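Siderophore enterobactin esterase (Emericella nidulans, PDB 6GUO) hydrolyses the ester bonds of the bacterial siderophore enterobactin inside the fungal cell, which releases its iron, and leaves triacetylfusarinine C uncut. Local coordinates at residues A[190-195]-A[255-260]; A[162-167]-A[186-191]; A[104-109]-A[168-173]. All coordinates share one frame; numbering follows the deposited sequence.

Contact 1: residues A[190-195]-A[255-260]; sequences PSIWWN and NDNCEE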
# COMPACT_ATOMS: atom_id res chain seq x y z
N PRO A 190 -11.08 -13.16 -4.21
CA PRO A 190 -12.50 -13.08 -4.54
C PRO A 190 -13.31 -14.10 -3.75
O PRO A 190 -12.87 -15.23 -3.57
CB PRO A 190 -12.53 -13.42 -6.03
CG PRO A 190 -11.33 -14.29 -6.23
CD PRO A 190 -10.29 -13.69 -5.33
N SER A 191 -14.49 -13.69 -3.29
CA SER A 191 -15.35 -14.54 -2.47
C SER A 191 -16.07 -15.58 -3.34
O SER A 191 -17.30 -15.58 -3.45
CB SER A 191 -16.36 -13.69 -1.69
OG SER A 191 -15.68 -12.71 -0.93
N ILE A 192 -15.29 -16.48 -3.92
CA ILE A 192 -15.80 -17.49 -4.85
C ILE A 192 -16.81 -18.40 -4.13
O ILE A 192 -17.83 -18.76 -4.71
CB ILE A 192 -14.65 -18.28 -5.54
CG1 ILE A 192 -13.91 -17.34 -6.49
CG2 ILE A 192 -15.18 -19.50 -6.30
CD1 ILE A 192 -12.60 -17.87 -7.05
N TRP A 193 -16.53 -18.71 -2.86
CA TRP A 193 -17.45 -19.44 -1.97
C TRP A 193 -18.90 -18.93 -1.92
O TRP A 193 -19.81 -19.72 -1.69
CB TRP A 193 -16.90 -19.47 -0.53
CG TRP A 193 -16.78 -18.12 0.11
CD1 TRP A 193 -15.69 -17.30 0.09
CD2 TRP A 193 -17.79 -17.43 0.85
NE1 TRP A 193 -15.95 -16.14 0.78
CE2 TRP A 193 -17.24 -16.19 1.26
CE3 TRP A 193 -19.11 -17.73 1.22
CZ2 TRP A 193 -17.95 -15.26 2.01
CZ3 TRP A 193 -19.82 -16.80 1.97
CH2 TRP A 193 -19.24 -15.58 2.36
N TRP A 194 -19.09 -17.62 -2.11
CA TRP A 194 -20.38 -16.97 -1.88
C TRP A 194 -21.57 -17.65 -2.55
O TRP A 194 -21.53 -17.98 -3.74
CB TRP A 194 -20.32 -15.49 -2.31
CG TRP A 194 -21.60 -14.77 -2.03
CD1 TRP A 194 -22.01 -14.27 -0.83
CD2 TRP A 194 -22.65 -14.50 -2.96
NE1 TRP A 194 -23.25 -13.69 -0.96
CE2 TRP A 194 -23.66 -13.82 -2.26
CE3 TRP A 194 -22.82 -14.77 -4.32
CZ2 TRP A 194 -24.84 -13.40 -2.87
CZ3 TRP A 194 -24.00 -14.34 -4.94
CH2 TRP A 194 -24.99 -13.66 -4.21
N ASN A 195 -22.63 -17.85 -1.77
CA ASN A 195 -23.88 -18.42 -2.24
C ASN A 195 -23.67 -19.75 -2.96
O ASN A 195 -24.01 -19.90 -4.14
CB ASN A 195 -24.61 -17.41 -3.14
CG ASN A 195 -26.02 -17.84 -3.45
OD1 ASN A 195 -26.66 -18.51 -2.65
ND2 ASN A 195 -26.51 -17.45 -4.63
N ASN A 255 -7.91 -20.41 -1.29
CA ASN A 255 -6.72 -20.77 -2.07
C ASN A 255 -7.06 -21.74 -3.19
O ASN A 255 -6.71 -21.51 -4.35
CB ASN A 255 -5.62 -21.41 -1.19
CG ASN A 255 -5.17 -20.52 -0.03
OD1 ASN A 255 -5.93 -19.70 0.49
ND2 ASN A 255 -3.93 -20.72 0.39
N ASP A 256 -7.75 -22.83 -2.85
CA ASP A 256 -8.13 -23.84 -3.84
C ASP A 256 -9.18 -23.34 -4.84
O ASP A 256 -9.08 -23.66 -6.03
CB ASP A 256 -8.60 -25.14 -3.17
CG ASP A 256 -7.47 -25.90 -2.46
OD1 ASP A 256 -6.29 -25.75 -2.84
OD2 ASP A 256 -7.77 -26.66 -1.52
N ASN A 257 -10.17 -22.57 -4.38
CA ASN A 257 -11.16 -21.98 -5.30
C ASN A 257 -10.49 -21.08 -6.35
O ASN A 257 -10.82 -21.16 -7.53
CB ASN A 257 -12.26 -21.20 -4.55
CG ASN A 257 -13.28 -22.11 -3.87
OD1 ASN A 257 -13.32 -23.32 -4.09
ND2 ASN A 257 -14.13 -21.51 -3.04
N CYS A 258 -9.56 -20.23 -5.91
CA CYS A 258 -8.81 -19.36 -6.83
C CYS A 258 -7.99 -20.14 -7.84
O CYS A 258 -8.06 -19.87 -9.05
CB CYS A 258 -7.88 -18.43 -6.08
SG CYS A 258 -8.72 -17.04 -5.31
N GLU A 259 -7.20 -21.10 -7.35
CA GLU A 259 -6.34 -21.92 -8.21
C GLU A 259 -7.14 -22.73 -9.23
O GLU A 259 -6.75 -22.84 -10.39
CB GLU A 259 -5.44 -22.85 -7.38
CG GLU A 259 -4.29 -22.15 -6.65
CD GLU A 259 -3.16 -21.69 -7.57
OE1 GLU A 259 -2.32 -20.90 -7.09
OE2 GLU A 259 -3.10 -22.10 -8.75
N GLU A 260 -8.27 -23.28 -8.78
CA GLU A 260 -9.15 -24.05 -9.67
C GLU A 260 -9.83 -23.17 -10.72
O GLU A 260 -9.95 -23.58 -11.88
CB GLU A 260 -10.18 -24.85 -8.88
CG GLU A 260 -9.58 -26.12 -8.27
CD GLU A 260 -10.36 -26.65 -7.09
OE1 GLU A 260 -11.58 -26.39 -6.99
OE2 GLU A 260 -9.75 -27.34 -6.25
O HOH W 1 -13.57 -18.78 -2.19

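Contact 2: residues A[162-167]-A[186-191]; sequences FGHSYG and LAASPS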
# COMPACT_ATOMS: atom_id res chain seq x y z
N PHE A 162 -10.56 -3.08 -9.99
CA PHE A 162 -10.01 -3.83 -8.86
C PHE A 162 -11.04 -3.94 -7.76
O PHE A 162 -11.69 -2.96 -7.41
CB PHE A 162 -8.76 -3.15 -8.31
CG PHE A 162 -8.17 -3.86 -7.11
CD1 PHE A 162 -7.09 -4.71 -7.25
CD2 PHE A 162 -8.71 -3.67 -5.83
CE1 PHE A 162 -6.54 -5.36 -6.15
CE2 PHE A 162 -8.17 -4.32 -4.73
CZ PHE A 162 -7.09 -5.16 -4.89
N GLY A 163 -11.15 -5.13 -7.19
CA GLY A 163 -11.92 -5.37 -5.97
C GLY A 163 -11.31 -6.49 -5.15
O GLY A 163 -10.68 -7.40 -5.70
N HIS A 164 -11.49 -6.40 -3.83
CA HIS A 164 -11.04 -7.42 -2.87
C HIS A 164 -12.24 -8.03 -2.15
O HIS A 164 -13.19 -7.32 -1.82
CB HIS A 164 -10.07 -6.80 -1.86
CG HIS A 164 -9.67 -7.74 -0.76
ND1 HIS A 164 -10.34 -7.81 0.44
CD2 HIS A 164 -8.65 -8.63 -0.67
CE1 HIS A 164 -9.76 -8.71 1.21
NE2 HIS A 164 -8.73 -9.22 0.56
N SER A 165 -12.17 -9.34 -1.90
CA SER A 165 -13.22 -10.10 -1.20
C SER A 165 -14.55 -10.03 -1.98
O SER A 165 -14.58 -10.47 -3.13
CB SER A 165 -13.32 -9.70 0.30
OG SER A 165 -13.79 -8.39 0.52
N TYR A 166 -15.63 -9.49 -1.40
CA TYR A 166 -16.83 -9.25 -2.22
C TYR A 166 -16.53 -8.39 -3.45
O TYR A 166 -17.15 -8.59 -4.50
CB TYR A 166 -17.97 -8.61 -1.41
CG TYR A 166 -18.77 -9.55 -0.53
CD1 TYR A 166 -18.58 -10.94 -0.55
CD2 TYR A 166 -19.76 -9.04 0.30
CE1 TYR A 166 -19.34 -11.78 0.25
CE2 TYR A 166 -20.52 -9.88 1.10
CZ TYR A 166 -20.31 -11.24 1.07
OH TYR A 166 -21.04 -12.08 1.86
N GLY A 167 -15.59 -7.45 -3.33
CA GLY A 167 -15.09 -6.69 -4.47
C GLY A 167 -14.51 -7.56 -5.58
O GLY A 167 -14.71 -7.28 -6.76
N LEU A 186 -9.03 -7.13 -11.86
CA LEU A 186 -8.12 -7.48 -10.79
C LEU A 186 -8.99 -7.95 -9.64
O LEU A 186 -9.60 -7.14 -8.94
CB LEU A 186 -7.26 -6.27 -10.42
CG LEU A 186 -6.50 -5.62 -11.58
CD1 LEU A 186 -5.93 -4.28 -11.15
CD2 LEU A 186 -5.39 -6.53 -12.09
N ALA A 187 -9.10 -9.27 -9.50
CA ALA A 187 -9.94 -9.90 -8.50
C ALA A 187 -9.06 -10.45 -7.38
O ALA A 187 -8.48 -11.52 -7.51
CB ALA A 187 -10.76 -11.01 -9.13
N ALA A 188 -8.98 -9.70 -6.29
CA ALA A 188 -8.12 -10.03 -5.15
C ALA A 188 -8.93 -10.75 -4.07
O ALA A 188 -9.97 -10.25 -3.63
CB ALA A 188 -7.49 -8.77 -4.60
N SER A 189 -8.47 -11.94 -3.68
CA SER A 189 -9.17 -12.78 -2.70
C SER A 189 -10.67 -12.85 -2.97
O SER A 189 -11.46 -12.60 -2.07
CB SER A 189 -8.91 -12.26 -1.29
OG SER A 189 -7.52 -12.11 -1.07
N PRO A 190 -11.08 -13.16 -4.21
CA PRO A 190 -12.50 -13.08 -4.54
C PRO A 190 -13.31 -14.10 -3.75
O PRO A 190 -12.87 -15.23 -3.57
CB PRO A 190 -12.53 -13.42 -6.03
CG PRO A 190 -11.33 -14.29 -6.23
CD PRO A 190 -10.29 -13.69 -5.33
N SER A 191 -14.49 -13.69 -3.29
CA SER A 191 -15.35 -14.54 -2.47
C SER A 191 -16.07 -15.58 -3.34
O SER A 191 -17.30 -15.58 -3.45
CB SER A 191 -16.36 -13.69 -1.69
OG SER A 191 -15.68 -12.71 -0.93

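Contact 3: residues A[104-109]-A[168-173]; sequences YDLTPP and GLFALH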
# COMPACT_ATOMS: atom_id res chain seq x y z
N TYR A 104 -24.72 -5.50 -0.49
CA TYR A 104 -25.73 -5.35 -1.54
C TYR A 104 -25.07 -4.97 -2.88
O TYR A 104 -25.35 -5.60 -3.91
CB TYR A 104 -26.78 -4.30 -1.15
CG TYR A 104 -27.82 -4.10 -2.23
CD1 TYR A 104 -28.75 -5.10 -2.51
CD2 TYR A 104 -27.86 -2.92 -2.97
CE1 TYR A 104 -29.70 -4.92 -3.50
CE2 TYR A 104 -28.81 -2.74 -3.97
CZ TYR A 104 -29.73 -3.74 -4.23
OH TYR A 104 -30.68 -3.57 -5.22
N ASP A 105 -24.21 -3.96 -2.86
CA ASP A 105 -23.60 -3.43 -4.08
C ASP A 105 -22.73 -4.43 -4.84
O ASP A 105 -22.67 -4.37 -6.06
CB ASP A 105 -22.78 -2.16 -3.80
CG ASP A 105 -23.64 -0.93 -3.57
OD1 ASP A 105 -23.22 -0.08 -2.77
OD2 ASP A 105 -24.71 -0.80 -4.19
N LEU A 106 -22.07 -5.33 -4.12
CA LEU A 106 -21.04 -6.19 -4.70
C LEU A 106 -21.45 -7.63 -5.00
O LEU A 106 -20.70 -8.34 -5.67
CB LEU A 106 -19.79 -6.17 -3.79
CG LEU A 106 -19.19 -4.78 -3.55
CD1 LEU A 106 -18.03 -4.86 -2.57
CD2 LEU A 106 -18.74 -4.13 -4.85
N THR A 107 -22.62 -8.07 -4.54
CA THR A 107 -23.08 -9.44 -4.79
C THR A 107 -24.09 -9.48 -5.94
O THR A 107 -24.99 -8.65 -5.99
CB THR A 107 -23.70 -10.06 -3.54
OG1 THR A 107 -24.74 -9.21 -3.04
CG2 THR A 107 -22.64 -10.27 -2.46
N PRO A 108 -23.93 -10.45 -6.86
CA PRO A 108 -24.84 -10.51 -8.00
C PRO A 108 -26.22 -11.07 -7.66
O PRO A 108 -26.35 -11.84 -6.70
CB PRO A 108 -24.10 -11.43 -8.98
CG PRO A 108 -23.27 -12.31 -8.13
CD PRO A 108 -22.87 -11.48 -6.94
N PRO A 109 -27.25 -10.68 -8.43
CA PRO A 109 -28.57 -11.24 -8.21
C PRO A 109 -28.59 -12.70 -8.67
O PRO A 109 -27.99 -13.03 -9.69
CB PRO A 109 -29.47 -10.37 -9.08
CG PRO A 109 -28.60 -9.92 -10.19
CD PRO A 109 -27.21 -9.83 -9.63
N GLY A 168 -13.79 -8.62 -5.20
CA GLY A 168 -13.24 -9.57 -6.16
C GLY A 168 -14.34 -10.39 -6.82
O GLY A 168 -14.28 -10.66 -8.02
N LEU A 169 -15.33 -10.79 -6.03
CA LEU A 169 -16.52 -11.45 -6.55
C LEU A 169 -17.20 -10.56 -7.60
O LEU A 169 -17.57 -11.04 -8.68
CB LEU A 169 -17.49 -11.79 -5.41
CG LEU A 169 -18.85 -12.41 -5.78
CD1 LEU A 169 -18.65 -13.78 -6.41
CD2 LEU A 169 -19.73 -12.50 -4.55
N PHE A 170 -17.36 -9.28 -7.26
CA PHE A 170 -17.92 -8.27 -8.15
C PHE A 170 -17.14 -8.15 -9.45
O PHE A 170 -17.73 -8.13 -10.53
CB PHE A 170 -17.99 -6.92 -7.43
CG PHE A 170 -18.54 -5.80 -8.27
CD1 PHE A 170 -19.92 -5.64 -8.42
CD2 PHE A 170 -17.69 -4.90 -8.91
CE1 PHE A 170 -20.43 -4.62 -9.20
CE2 PHE A 170 -18.20 -3.87 -9.69
CZ PHE A 170 -19.57 -3.73 -9.84
N ALA A 171 -15.81 -8.07 -9.35
CA ALA A 171 -14.93 -8.05 -10.52
C ALA A 171 -15.13 -9.27 -11.43
O ALA A 171 -15.23 -9.12 -12.66
CB ALA A 171 -13.48 -7.94 -10.10
N LEU A 172 -15.20 -10.45 -10.83
CA LEU A 172 -15.47 -11.68 -11.58
C LEU A 172 -16.84 -11.66 -12.24
O LEU A 172 -16.97 -12.02 -13.42
CB LEU A 172 -15.34 -12.92 -10.67
CG LEU A 172 -13.92 -13.22 -10.17
CD1 LEU A 172 -13.92 -14.43 -9.25
CD2 LEU A 172 -12.94 -13.43 -11.32
N HIS A 173 -17.86 -11.22 -11.50
CA HIS A 173 -19.21 -11.06 -12.07
C HIS A 173 -19.21 -10.13 -13.30
O HIS A 173 -19.83 -10.45 -14.31
CB HIS A 173 -20.19 -10.57 -11.01
CG HIS A 173 -21.56 -10.29 -11.55
ND1 HIS A 173 -22.41 -11.30 -11.95
CD2 HIS A 173 -22.21 -9.13 -11.79
CE1 HIS A 173 -23.53 -10.77 -12.40
NE2 HIS A 173 -23.43 -9.45 -12.31

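Contact 1: residues A[190-195]-A[255-260]
Ile192 lies against Asn257 and Cys258 of helix 254-268, and its branches divide the work. CB itself is close to Asn257 CB at 3.9 Å. From there CG2 goes on to the same atom, 3.8 Å from Asn257 CB, and brushes the amide end beyond it. CG1 lies anti to the carbonyl carbon (chi1 -69°) and sends the extended arm the other way, over the helix backbone, where CD1 ends 3.8 Å from Asn257 O. The two side chains thus run past each other in opposite senses, the isoleucine toward the helix and the asparagine toward the loop.

The polar link between the two segments runs through one water. It accepts from Trp193 N at 3.0 Å and from Asn257 ND2 at 2.9 Å, so a loop N-H and the amide share one oxygen; the same water lies in the plane of the Trp193 indole, at its edge. Asn257 OD1 accepts from Arg253 one turn earlier, and with both ends of the amide bonded its rotation is probably fixed.

Next to this, Cys258 SG packs on the Pro190 ring, 3.7 Å from Pro190 CD. The loop turns sharply here, as Ser191 is the centre of an inverse gamma turn.

The contact joins the loop after strand 184-188 to helix 254-268. Pro190 and Ile192 also rest on Leu172 of helix 166-177, Pro190 touches Leu222 and Cys258 Phe224 of strand 219-225, and Glu259 reaches Val276 of strand 273-279.

Contact 2: residues A[162-167]-A[186-191]
Phe162 and Leu186 lie side by side in the parallel pairing of strands 156-164 and 184-188, which is regular and tight along its backbone. Gly163 makes two of the ladder's bonds: its N donates to Leu186 O at 3.1 Å, and its O accepts from Ala188 N at 2.9 Å, both nearly straight. Ser165 N carries the ladder on to Ala188 O, also at 2.9 Å. Phe162, with CG anti to the backbone N (chi1 178°), lays its ring along the neighbouring strand: CD1 is 3.5 Å from Leu186 CB and CZ 3.6 Å from Ala188 CB.

Beyond Ala188 the regular ladder ends, though the atoms stay close. Ser191 N still donates to Ser165 O, but the bond is longer, 3.2 Å, more bent (148°), and comes from well above the carbonyl plane. Ser191 OG approaches Tyr166 CD1 at 3.4 Å. The looser side is at His164, whose NE2 comes no nearer than 3.5 Å to Ser189 OG, which bonds to Glu228; a triethylene glycol, probably from the crystallisation liquor, lies near His164.

Ser165, at phi 62°, sits in the strained turn between strand and helix. With Gly163 and Gly167 it fits the GxSxG nucleophile elbow of alpha/beta-hydrolases, consistent with a nucleophilic role; His284 touches it.

The pair belongs to the beta-alpha-beta unit of strand 156-164, helix 166-177 and strand 184-188. Strands 52-58 and 219-225 flank it in the sheet, and helix 288-301 packs over Phe162, Leu186 and Ala188.

Contact 3: residues A[104-109]-A[168-173]
Pro108 and His173 make the CH-pi contact at one end of this interface. Pro108 CB stands over one face of the imidazole, 3.6 Å from the His173 ring centroid and 19° off the ring normal. Both ring nitrogens have partners elsewhere, ND1 with Glu202 and NE2 with Asp132, and these two bonds would hold the imidazole in the orientation that meets the proline. A second, off-centre CH-pi contact lies toward the start of the helix: Leu106 CD2 is 4.3 Å from the Phe170 ring centroid, and the two side chains cross at about a right angle.

Plain apolar packing fills in between. Leu169 CD2 is 4.1 Å from Pro108 CD and about as close to Thr107 CG2. Because its CG is anti to the backbone N (chi1 176°), Leu169 reaches out from the helix toward the loop.

Two backbone carbonyls also take part. Leu106 O lies at the edge of the Phe170 ring and 3.5 Å from Phe170 CB; this carbonyl is buried without a hydrogen-bonding partner in the model. Asp105 O comes to 3.8 Å from Phe170 CD1.

Helix 102-106 and the loop after it are thereby packed on helix 166-177. Phe134 of helix 131-150 meets Phe170 and Leu106, Trp194 of helix 194-197 touches Thr107, Pro108 and Leu169, and Ile199 of helix 199-208 touches Leu169 and His173.

How the contacts relate
Helix 166-177 connects contacts 2 and 3, whose centres are 9 Å apart: it starts just after Ser165 and continues into the face that receives Leu106 and Pro108. Leu106 CD1 is 3.6 Å from Gly167 N, so contact 3 packs against the probable nucleophile elbow. Contacts 1 and 2, centres 10 Å apart, share Pro190 and Ser191, where strand 184-188 gives way to the loop leading to helix 194-197 and packing on helix 254-268. Trp194, on segment 190-195 of contact 1, touches both other contacts: its CD1 is 3.6 Å from Tyr166 OH, hydrogen-bonded to Glu126, and its CH2 3.4 Å from Pro108 O. Tyr166 also touches Pro116, probably in the proline-rich insertion that narrows the active site.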